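Local coordinates for alpha-hemoglobin-stabilizing protein (Homo sapiens, PDB 1Z8U) that acts as a chaperone for free alpha-hemoglobin in developing erythroid cells, preventing its harmful aggregation and precipitation, at residues 24-27 and 28-31; 30-33 and 34-38; 41-44 and 45-48. The protein carries 1 engineered substitution. One frame throughout, in Å; residues are numbered along the deposited sequence.

Overall arrangement
The three contacts follow one another along the chain, from the loop after helix 5-23 into helix 34-52. Contact 1 (24-31) and contact 2 (30-38) share Ala-30 and Leu-31, with centres about 10 Å apart; the loop's turn thus runs directly into the capped start of helix 34-52. Contact 3 (41-48) lies farther along that helix, its centre about 14 Å from that of contact 2 and 17 Å from that of contact 1. Loop and helix still meet, for Gln-25 OE1 packs 3.5 Å from Trp-44 CH2. All three come within reach of the other protein of the complex, consistent with a binding surface for alpha-hemoglobin.

Contact 1: residues 24-27 and 28-31; sequences QQVF and NDAL. Engineered in segment 28-31: Ala-30 (natural residue Pro).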
ATOM      1  N   GLN A  24      -7.344   1.273  10.464  1.00 76.72           N
ATOM      2  CA  GLN A  24      -7.261   2.665  10.044  1.00 76.59           C
ATOM      3  C   GLN A  24      -7.927   2.898   8.704  1.00 76.77           C
ATOM      4  O   GLN A  24      -8.024   4.036   8.260  1.00 77.81           O
ATOM      5  CB  GLN A  24      -5.800   3.140   9.986  1.00 75.29           C
ATOM      6  CG  GLN A  24      -4.902   2.343   9.046  1.00 73.39           C
ATOM      7  CD  GLN A  24      -3.493   2.895   8.980  1.00 69.98           C
ATOM      8  OE1 GLN A  24      -2.956   3.380   9.978  1.00 69.49           O
ATOM      9  NE2 GLN A  24      -2.879   2.809   7.807  1.00 69.36           N
ATOM     10  N   GLN A  25      -8.400   1.833   8.065  1.00 77.64           N
ATOM     11  CA  GLN A  25      -9.042   1.958   6.758  1.00 80.40           C
ATOM     12  C   GLN A  25     -10.376   2.715   6.791  1.00 83.55           C
ATOM     13  O   GLN A  25     -11.267   2.389   7.573  1.00 84.52           O
ATOM     14  CB  GLN A  25      -9.251   0.571   6.148  1.00 78.23           C
ATOM     15  CG  GLN A  25      -7.964  -0.214   5.944  1.00 77.09           C
ATOM     16  CD  GLN A  25      -7.025   0.432   4.931  1.00 75.68           C
ATOM     17  OE1 GLN A  25      -7.440   0.793   3.825  1.00 73.52           O
ATOM     18  NE2 GLN A  25      -5.752   0.565   5.300  1.00 71.95           N
ATOM     19  N   VAL A  26     -10.505   3.720   5.930  1.00 86.72           N
ATOM     20  CA  VAL A  26     -11.721   4.530   5.842  1.00 89.82           C
ATOM     21  C   VAL A  26     -12.523   4.165   4.596  1.00 89.91           C
ATOM     22  O   VAL A  26     -12.267   4.664   3.504  1.00 90.20           O
ATOM     23  CB  VAL A  26     -11.379   6.034   5.797  1.00 92.44           C
ATOM     24  CG1 VAL A  26     -10.969   6.512   7.177  1.00 94.69           C
ATOM     25  CG2 VAL A  26     -10.235   6.280   4.812  1.00 96.28           C
ATOM     26  N   PHE A  27     -13.512   3.301   4.772  1.00 91.49           N
ATOM     27  CA  PHE A  27     -14.330   2.843   3.657  1.00 91.85           C
ATOM     28  C   PHE A  27     -14.859   3.914   2.715  1.00 94.70           C
ATOM     29  O   PHE A  27     -14.900   3.694   1.510  1.00 98.02           O
ATOM     30  CB  PHE A  27     -15.489   1.984   4.168  1.00 87.63           C
ATOM     31  CG  PHE A  27     -15.066   0.637   4.695  1.00 83.57           C
ATOM     32  CD1 PHE A  27     -13.731   0.240   4.655  1.00 81.88           C
ATOM     33  CD2 PHE A  27     -16.005  -0.240   5.223  1.00 81.65           C
ATOM     34  CE1 PHE A  27     -13.340  -1.010   5.134  1.00 79.14           C
ATOM     35  CE2 PHE A  27     -15.623  -1.491   5.704  1.00 78.82           C
ATOM     36  CZ  PHE A  27     -14.288  -1.876   5.658  1.00 77.14           C
ATOM     37  N   ASN A  28     -15.263   5.068   3.230  1.00 98.39           N
ATOM     38  CA  ASN A  28     -15.782   6.105   2.340  1.00101.98           C
ATOM     39  C   ASN A  28     -14.736   6.534   1.327  1.00103.59           C
ATOM     40  O   ASN A  28     -15.018   7.313   0.416  1.00103.55           O
ATOM     41  CB  ASN A  28     -16.266   7.326   3.126  1.00103.04           C
ATOM     42  CG  ASN A  28     -17.756   7.284   3.407  1.00103.22           C
ATOM     43  OD1 ASN A  28     -18.561   7.102   2.495  1.00103.13           O
ATOM     44  ND2 ASN A  28     -18.130   7.458   4.670  1.00102.91           N
ATOM     45  N   ASP A  29     -13.527   6.004   1.485  1.00105.76           N
ATOM     46  CA  ASP A  29     -12.425   6.327   0.590  1.00108.11           C
ATOM     47  C   ASP A  29     -11.821   5.069  -0.045  1.00109.39           C
ATOM     48  O   ASP A  29     -10.604   4.858   0.017  1.00110.04           O
ATOM     49  CB  ASP A  29     -11.342   7.098   1.359  1.00106.91           C
ATOM     50  CG  ASP A  29     -11.897   8.305   2.102  1.00106.09           C
ATOM     51  OD1 ASP A  29     -12.575   9.141   1.470  1.00105.85           O
ATOM     52  OD2 ASP A  29     -11.652   8.421   3.320  1.00105.36           O
ATOM     53  N   ALA A  30     -12.668   4.242  -0.658  1.00109.95           N
ATOM     54  CA  ALA A  30     -12.205   3.012  -1.300  1.00109.85           C
ATOM     55  C   ALA A  30     -12.469   2.971  -2.806  1.00110.04           C
ATOM     56  O   ALA A  30     -11.570   2.652  -3.584  1.00110.29           O
ATOM     57  CB  ALA A  30     -12.848   1.804  -0.634  1.00109.23           C
ATOM     58  N   LEU A  31     -13.697   3.298  -3.207  1.00109.66           N
ATOM     59  CA  LEU A  31     -14.111   3.277  -4.615  1.00107.26           C
ATOM     60  C   LEU A  31     -13.571   2.070  -5.370  1.00 99.75           C
ATOM     61  O   LEU A  31     -13.644   2.007  -6.600  1.00 99.67           O
ATOM     62  CB  LEU A  31     -13.690   4.554  -5.348  1.00116.48           C
ATOM     63  CG  LEU A  31     -14.428   5.851  -5.000  1.00123.91           C
ATOM     64  CD1 LEU A  31     -13.842   7.008  -5.807  1.00127.98           C
ATOM     65  CD2 LEU A  31     -15.913   5.683  -5.294  1.00129.30           C
TER
HETATM   66  O   HOH W   1     -10.594   2.544   1.503  1.00 96.01           O
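Val-26 and Asp-29 face each other across a tight turn. Branch CG2 of Val-26 comes up against the acid, 3.7 Å from Asp-29 CB. The carboxylate is brought across the valine at a slant, because CG of Asp-29 stands anti to its own carbonyl carbon (chi1 -52°), beside the backbone N; the approach of OD2 to Val-26 CG2 is tight and its detail doubtful. A short acid suits this spot, its CB and CG packing near Val-26 in a surface loop where solvent can still reach part of the residue.

The backbone closes a type I turn with Phe-27 and Asn-28 at its corners. Asp-29 N donates to Val-26 O at 2.7 Å, although the position of that nitrogen is less sure. A water adds weak bonds to Val-26 O and Asp-29 O. One step on, the methyl of Ala-30, an engineered replacement for proline, lies 3.5 Å from Phe-27 O. Were Asp-29 a glycine, Val-26 CG2 would probably lose its cover and the turn would be freer to flex.

Asp-29 O also makes a weak hydrogen bond to a basic side chain of the other protein chain. Gln-25 ties the loop back to helix 5-23 through NE2 and Leu-21 O. A large flat ring suits position Phe-27, where it meets Tyr-85 of helix 60-86 edge-to-face and also touches Phe-88, seating the loop against the end of that helix.

Contact 2: residues 30-33 and 34-38; sequences ALVS and EEDMV. Engineered in segment 30-33: Ala-30 (natural residue Pro).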
ATOM      1  N   ALA A  30     -12.668   4.242  -0.658  1.00109.95           N
ATOM      2  CA  ALA A  30     -12.205   3.012  -1.300  1.00109.85           C
ATOM      3  C   ALA A  30     -12.469   2.971  -2.806  1.00110.04           C
ATOM      4  O   ALA A  30     -11.570   2.652  -3.584  1.00110.29           O
ATOM      5  CB  ALA A  30     -12.848   1.804  -0.634  1.00109.23           C
ATOM      6  N   LEU A  31     -13.697   3.298  -3.207  1.00109.66           N
ATOM      7  CA  LEU A  31     -14.111   3.277  -4.615  1.00107.26           C
ATOM      8  C   LEU A  31     -13.571   2.070  -5.370  1.00 99.75           C
ATOM      9  O   LEU A  31     -13.644   2.007  -6.600  1.00 99.67           O
ATOM     10  CB  LEU A  31     -13.690   4.554  -5.348  1.00116.48           C
ATOM     11  CG  LEU A  31     -14.428   5.851  -5.000  1.00123.91           C
ATOM     12  CD1 LEU A  31     -13.842   7.008  -5.807  1.00127.98           C
ATOM     13  CD2 LEU A  31     -15.913   5.683  -5.294  1.00129.30           C
ATOM     14  N   VAL A  32     -13.022   1.117  -4.631  1.00 88.09           N
ATOM     15  CA  VAL A  32     -12.494  -0.088  -5.229  1.00 77.57           C
ATOM     16  C   VAL A  32     -13.586  -1.149  -5.097  1.00 73.93           C
ATOM     17  O   VAL A  32     -14.357  -1.141  -4.133  1.00 72.25           O
ATOM     18  CB  VAL A  32     -11.205  -0.540  -4.513  1.00 75.02           C
ATOM     19  CG1 VAL A  32     -11.493  -0.848  -3.061  1.00 70.67           C
ATOM     20  CG2 VAL A  32     -10.628  -1.747  -5.205  1.00 70.90           C
ATOM     21  N   SER A  33     -13.668  -2.048  -6.071  1.00 68.70           N
ATOM     22  CA  SER A  33     -14.677  -3.094  -6.048  1.00 66.69           C
ATOM     23  C   SER A  33     -14.351  -4.163  -5.004  1.00 67.57           C
ATOM     24  O   SER A  33     -13.244  -4.213  -4.464  1.00 68.80           O
ATOM     25  CB  SER A  33     -14.787  -3.734  -7.431  1.00 63.85           C
ATOM     26  OG  SER A  33     -13.612  -4.457  -7.755  1.00 63.98           O
ATOM     27  N   GLU A  34     -15.323  -5.015  -4.711  1.00 70.07           N
ATOM     28  CA  GLU A  34     -15.126  -6.089  -3.741  1.00 73.58           C
ATOM     29  C   GLU A  34     -14.016  -7.004  -4.259  1.00 71.24           C
ATOM     30  O   GLU A  34     -13.174  -7.501  -3.501  1.00 68.20           O
ATOM     31  CB  GLU A  34     -16.427  -6.888  -3.581  1.00 79.60           C
ATOM     32  CG  GLU A  34     -16.326  -8.089  -2.637  1.00 88.62           C
ATOM     33  CD  GLU A  34     -17.607  -8.903  -2.587  1.00 91.55           C
ATOM     34  OE1 GLU A  34     -18.646  -8.349  -2.176  1.00 94.12           O
ATOM     35  OE2 GLU A  34     -17.570 -10.094  -2.960  1.00 94.03           O
ATOM     36  N   GLU A  35     -14.042  -7.211  -5.569  1.00 69.45           N
ATOM     37  CA  GLU A  35     -13.085  -8.047  -6.266  1.00 69.01           C
ATOM     38  C   GLU A  35     -11.656  -7.532  -6.066  1.00 66.25           C
ATOM     39  O   GLU A  35     -10.748  -8.311  -5.748  1.00 64.48           O
ATOM     40  CB  GLU A  35     -13.431  -8.062  -7.752  1.00 73.18           C
ATOM     41  CG  GLU A  35     -13.053  -9.321  -8.481  1.00 82.94           C
ATOM     42  CD  GLU A  35     -13.268  -9.191  -9.974  1.00 88.40           C
ATOM     43  OE1 GLU A  35     -13.300 -10.230 -10.674  1.00 93.07           O
ATOM     44  OE2 GLU A  35     -13.399  -8.042 -10.450  1.00 91.20           O
ATOM     45  N   ASP A  36     -11.455  -6.225  -6.244  1.00 61.26           N
ATOM     46  CA  ASP A  36     -10.119  -5.657  -6.079  1.00 60.67           C
ATOM     47  C   ASP A  36      -9.756  -5.444  -4.623  1.00 58.05           C
ATOM     48  O   ASP A  36      -8.584  -5.488  -4.274  1.00 57.91           O
ATOM     49  CB  ASP A  36      -9.961  -4.337  -6.839  1.00 57.64           C
ATOM     50  CG  ASP A  36     -10.237  -4.479  -8.316  1.00 54.25           C
ATOM     51  OD1 ASP A  36      -9.717  -5.427  -8.937  1.00 50.65           O
ATOM     52  OD2 ASP A  36     -10.977  -3.634  -8.851  1.00 56.47           O
ATOM     53  N   MET A  37     -10.739  -5.202  -3.767  1.00 59.00           N
ATOM     54  CA  MET A  37     -10.414  -5.043  -2.355  1.00 60.05           C
ATOM     55  C   MET A  37      -9.785  -6.357  -1.884  1.00 57.41           C
ATOM     56  O   MET A  37      -8.913  -6.363  -1.018  1.00 57.22           O
ATOM     57  CB  MET A  37     -11.659  -4.738  -1.521  1.00 63.82           C
ATOM     58  CG  MET A  37     -11.374  -4.665  -0.014  1.00 65.39           C
ATOM     59  SD  MET A  37     -10.089  -3.463   0.428  1.00 66.53           S
ATOM     60  CE  MET A  37     -11.068  -2.002   0.765  1.00 69.19           C
ATOM     61  N   VAL A  38     -10.223  -7.472  -2.461  1.00 53.65           N
ATOM     62  CA  VAL A  38      -9.655  -8.762  -2.089  1.00 53.48           C
ATOM     63  C   VAL A  38      -8.195  -8.805  -2.506  1.00 50.55           C
ATOM     64  O   VAL A  38      -7.329  -9.216  -1.739  1.00 50.24           O
ATOM     65  CB  VAL A  38     -10.402  -9.937  -2.757  1.00 54.65           C
ATOM     66  CG1 VAL A  38      -9.622 -11.246  -2.549  1.00 48.64           C
ATOM     67  CG2 VAL A  38     -11.790 -10.057  -2.158  1.00 56.02           C
TER
HETATM   68  O   HOH W   2     -12.320  -1.361  -8.240  1.00 47.15           O
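Val-32 and Met-37 cross at about a right angle, the valine presenting branch CG1 to the end of the methionine. CG1 is 4.0 Å from Met-37 CE. Met-37 reaches it by a bent course: CG leaves anti to the backbone N, then the chain folds at chi2 (56°) and turns again at chi3, swinging CE back toward the loop. The same methyl is 4.4 Å from CB of Ala-30, an engineered residue. A flexible, unbranched methionine suits this place, since it can bend to meet both.

Ser-33 and Asp-36 are set against each other on the polar side. With chi1 at 68°, Ser-33 OG is turned toward the first turn of the helix and accepts from Asp-36 N at 3.2 Å; the N-H...O angle of 159° makes this a fairly straight bond. The hydroxyl in turn gives a weak bond to Asp-36 OD2, 3.0 Å away. That carboxylate oxygen also receives a bond from a water, which itself accepts from Ser-33 N at 2.6 Å. Met-37 N closes the first helical turn on Ser-33 O at 2.8 Å. Acidic Glu-34, Glu-35 and Asp-36 are likely to be favoured here by the positive end of the helix dipole.

Tyr-85 of helix 60-86 holds Val-32 O by its hydroxyl and packs on Met-37. The whole is a serine N-cap of helix 34-52, resembling a capping box whose return bond passes through water, with Val-32 and Met-37 forming the hydrophobic staple around it.

Contact 3: residues 41-44 and 45-48; sequences VEDW and MNFY
Met-45 reaches back one turn to Val-41, the side chains crossing at a slant. Its chain runs straight to SD, then bends at chi3, which carries CE to 3.4 Å from Val-41 CG1. Both are apolar and buried: Val-41 packs on Phe-81, while the pliable methionine fits among Phe-18, Leu-74 and Ala-78.

Polar Glu-42 and Asn-46 suit a partly exposed face. The glutamate's chi1 of -126° is off the staggered positions and perhaps uncertain; a bend at chi2 then brings its carboxylate near the amide, the two planes 64° apart. OE2 and ND2 come very close but are poorly aligned for a hydrogen bond, a doubtful detail; Glu-42 OE1 makes a long, weak ion pair with Arg-71.

Regular alpha-helical bonds run from Met-45 N to Val-41 O (2.8 Å), from Asn-46 N to Glu-42 O (2.7 Å), and onward to Phe-47 and Tyr-48. The stretch belongs to the middle helix of a three-helix bundle, with helices 5-23 and 60-86 beside it.

Phe-47 sends CG anti to the backbone N (chi1 164°), whereas Trp-44 and Tyr-48 send theirs anti to the carbonyl carbon. Trp-44 O lies 3.1 Å from Tyr-48 CD1, oblique to that ring, and 3.2 Å from Phe-47 CB. The buried tyrosine ring meets Phe-18 edge-to-face and also packs on the other protein chain. Wide aromatic surfaces suit Trp-44 and Phe-47, whose rings meet side chains of that chain, and Asp-43 OD1 hydrogen-bonds to a polar side chain there.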
ATOM      1  N   VAL A  41      -6.060  -6.618  -0.156  1.00 54.41           N
ATOM      2  CA  VAL A  41      -5.811  -7.323   1.105  1.00 55.35           C
ATOM      3  C   VAL A  41      -4.860  -8.502   0.943  1.00 56.16           C
ATOM      4  O   VAL A  41      -3.957  -8.680   1.758  1.00 56.97           O
ATOM      5  CB  VAL A  41      -7.137  -7.803   1.769  1.00 57.36           C
ATOM      6  CG1 VAL A  41      -6.842  -8.551   3.086  1.00 56.95           C
ATOM      7  CG2 VAL A  41      -8.033  -6.606   2.055  1.00 56.38           C
ATOM      8  N   GLU A  42      -5.034  -9.307  -0.099  1.00 59.78           N
ATOM      9  CA  GLU A  42      -4.125 -10.429  -0.273  1.00 65.06           C
ATOM     10  C   GLU A  42      -2.708  -9.924  -0.491  1.00 64.36           C
ATOM     11  O   GLU A  42      -1.755 -10.577  -0.062  1.00 64.03           O
ATOM     12  CB  GLU A  42      -4.549 -11.328  -1.431  1.00 72.91           C
ATOM     13  CG  GLU A  42      -4.692 -12.803  -1.022  1.00 85.82           C
ATOM     14  CD  GLU A  42      -3.371 -13.496  -0.703  1.00 92.77           C
ATOM     15  OE1 GLU A  42      -3.402 -14.664  -0.242  1.00 95.90           O
ATOM     16  OE2 GLU A  42      -2.307 -12.880  -0.916  1.00 96.82           O
ATOM     17  N   ASP A  43      -2.558  -8.769  -1.148  1.00 61.88           N
ATOM     18  CA  ASP A  43      -1.225  -8.202  -1.355  1.00 59.37           C
ATOM     19  C   ASP A  43      -0.661  -7.810   0.006  1.00 58.22           C
ATOM     20  O   ASP A  43       0.519  -8.032   0.297  1.00 55.30           O
ATOM     21  CB  ASP A  43      -1.279  -6.978  -2.270  1.00 61.40           C
ATOM     22  CG  ASP A  43      -1.371  -7.350  -3.740  1.00 62.01           C
ATOM     23  OD1 ASP A  43      -1.542  -6.440  -4.572  1.00 64.21           O
ATOM     24  OD2 ASP A  43      -1.265  -8.545  -4.074  1.00 64.02           O
ATOM     25  N   TRP A  44      -1.515  -7.243   0.850  1.00 58.24           N
ATOM     26  CA  TRP A  44      -1.096  -6.859   2.189  1.00 60.53           C
ATOM     27  C   TRP A  44      -0.671  -8.084   2.989  1.00 60.96           C
ATOM     28  O   TRP A  44       0.269  -8.014   3.776  1.00 59.83           O
ATOM     29  CB  TRP A  44      -2.221  -6.145   2.926  1.00 60.70           C
ATOM     30  CG  TRP A  44      -2.538  -4.796   2.369  1.00 63.40           C
ATOM     31  CD1 TRP A  44      -1.728  -4.012   1.596  1.00 62.44           C
ATOM     32  CD2 TRP A  44      -3.727  -4.035   2.606  1.00 64.41           C
ATOM     33  NE1 TRP A  44      -2.340  -2.810   1.340  1.00 64.37           N
ATOM     34  CE2 TRP A  44      -3.569  -2.798   1.948  1.00 64.47           C
ATOM     35  CE3 TRP A  44      -4.913  -4.278   3.316  1.00 64.76           C
ATOM     36  CZ2 TRP A  44      -4.555  -1.803   1.977  1.00 66.47           C
ATOM     37  CZ3 TRP A  44      -5.890  -3.292   3.345  1.00 65.80           C
ATOM     38  CH2 TRP A  44      -5.705  -2.068   2.679  1.00 65.21           C
ATOM     39  N   MET A  45      -1.356  -9.209   2.796  1.00 61.20           N
ATOM     40  CA  MET A  45      -0.976 -10.419   3.526  1.00 63.34           C
ATOM     41  C   MET A  45       0.289 -11.027   2.928  1.00 61.16           C
ATOM     42  O   MET A  45       1.202 -11.401   3.658  1.00 58.60           O
ATOM     43  CB  MET A  45      -2.131 -11.431   3.552  1.00 63.98           C
ATOM     44  CG  MET A  45      -3.273 -10.961   4.441  1.00 64.82           C
ATOM     45  SD  MET A  45      -4.563 -12.173   4.725  1.00 66.18           S
ATOM     46  CE  MET A  45      -5.759 -11.699   3.487  1.00 67.15           C
ATOM     47  N   ASN A  46       0.357 -11.111   1.603  1.00 61.52           N
ATOM     48  CA  ASN A  46       1.560 -11.636   0.967  1.00 61.72           C
ATOM     49  C   ASN A  46       2.711 -10.827   1.553  1.00 61.42           C
ATOM     50  O   ASN A  46       3.716 -11.370   2.005  1.00 60.28           O
ATOM     51  CB  ASN A  46       1.502 -11.434  -0.553  1.00 61.10           C
ATOM     52  CG  ASN A  46       0.572 -12.419  -1.241  1.00 63.91           C
ATOM     53  OD1 ASN A  46       0.322 -12.324  -2.447  1.00 66.24           O
ATOM     54  ND2 ASN A  46       0.060 -13.377  -0.480  1.00 65.07           N
ATOM     55  N   PHE A  47       2.518  -9.513   1.555  1.00 61.55           N
ATOM     56  CA  PHE A  47       3.484  -8.557   2.076  1.00 59.04           C
ATOM     57  C   PHE A  47       4.011  -8.946   3.460  1.00 57.90           C
ATOM     58  O   PHE A  47       5.215  -9.069   3.644  1.00 56.96           O
ATOM     59  CB  PHE A  47       2.835  -7.158   2.106  1.00 58.78           C
ATOM     60  CG  PHE A  47       3.565  -6.163   2.957  1.00 55.71           C
ATOM     61  CD1 PHE A  47       2.864  -5.360   3.853  1.00 53.58           C
ATOM     62  CD2 PHE A  47       4.956  -6.052   2.893  1.00 54.81           C
ATOM     63  CE1 PHE A  47       3.530  -4.464   4.681  1.00 54.91           C
ATOM     64  CE2 PHE A  47       5.636  -5.161   3.716  1.00 56.84           C
ATOM     65  CZ  PHE A  47       4.923  -4.362   4.614  1.00 56.41           C
ATOM     66  N   TYR A  48       3.114  -9.124   4.431  1.00 60.64           N
ATOM     67  CA  TYR A  48       3.516  -9.505   5.790  1.00 63.08           C
ATOM     68  C   TYR A  48       4.251 -10.839   5.815  1.00 65.57           C
ATOM     69  O   TYR A  48       5.254 -11.000   6.509  1.00 66.32           O
ATOM     70  CB  TYR A  48       2.304  -9.599   6.717  1.00 60.10           C
ATOM     71  CG  TYR A  48       1.883  -8.283   7.309  1.00 59.07           C
ATOM     72  CD1 TYR A  48       1.545  -7.207   6.486  1.00 57.72           C
ATOM     73  CD2 TYR A  48       1.807  -8.108   8.695  1.00 56.89           C
ATOM     74  CE1 TYR A  48       1.136  -5.989   7.024  1.00 56.08           C
ATOM     75  CE2 TYR A  48       1.395  -6.885   9.248  1.00 57.35           C
ATOM     76  CZ  TYR A  48       1.057  -5.832   8.399  1.00 56.76           C
ATOM     77  OH  TYR A  48       0.609  -4.639   8.910  1.00 51.33           O
TER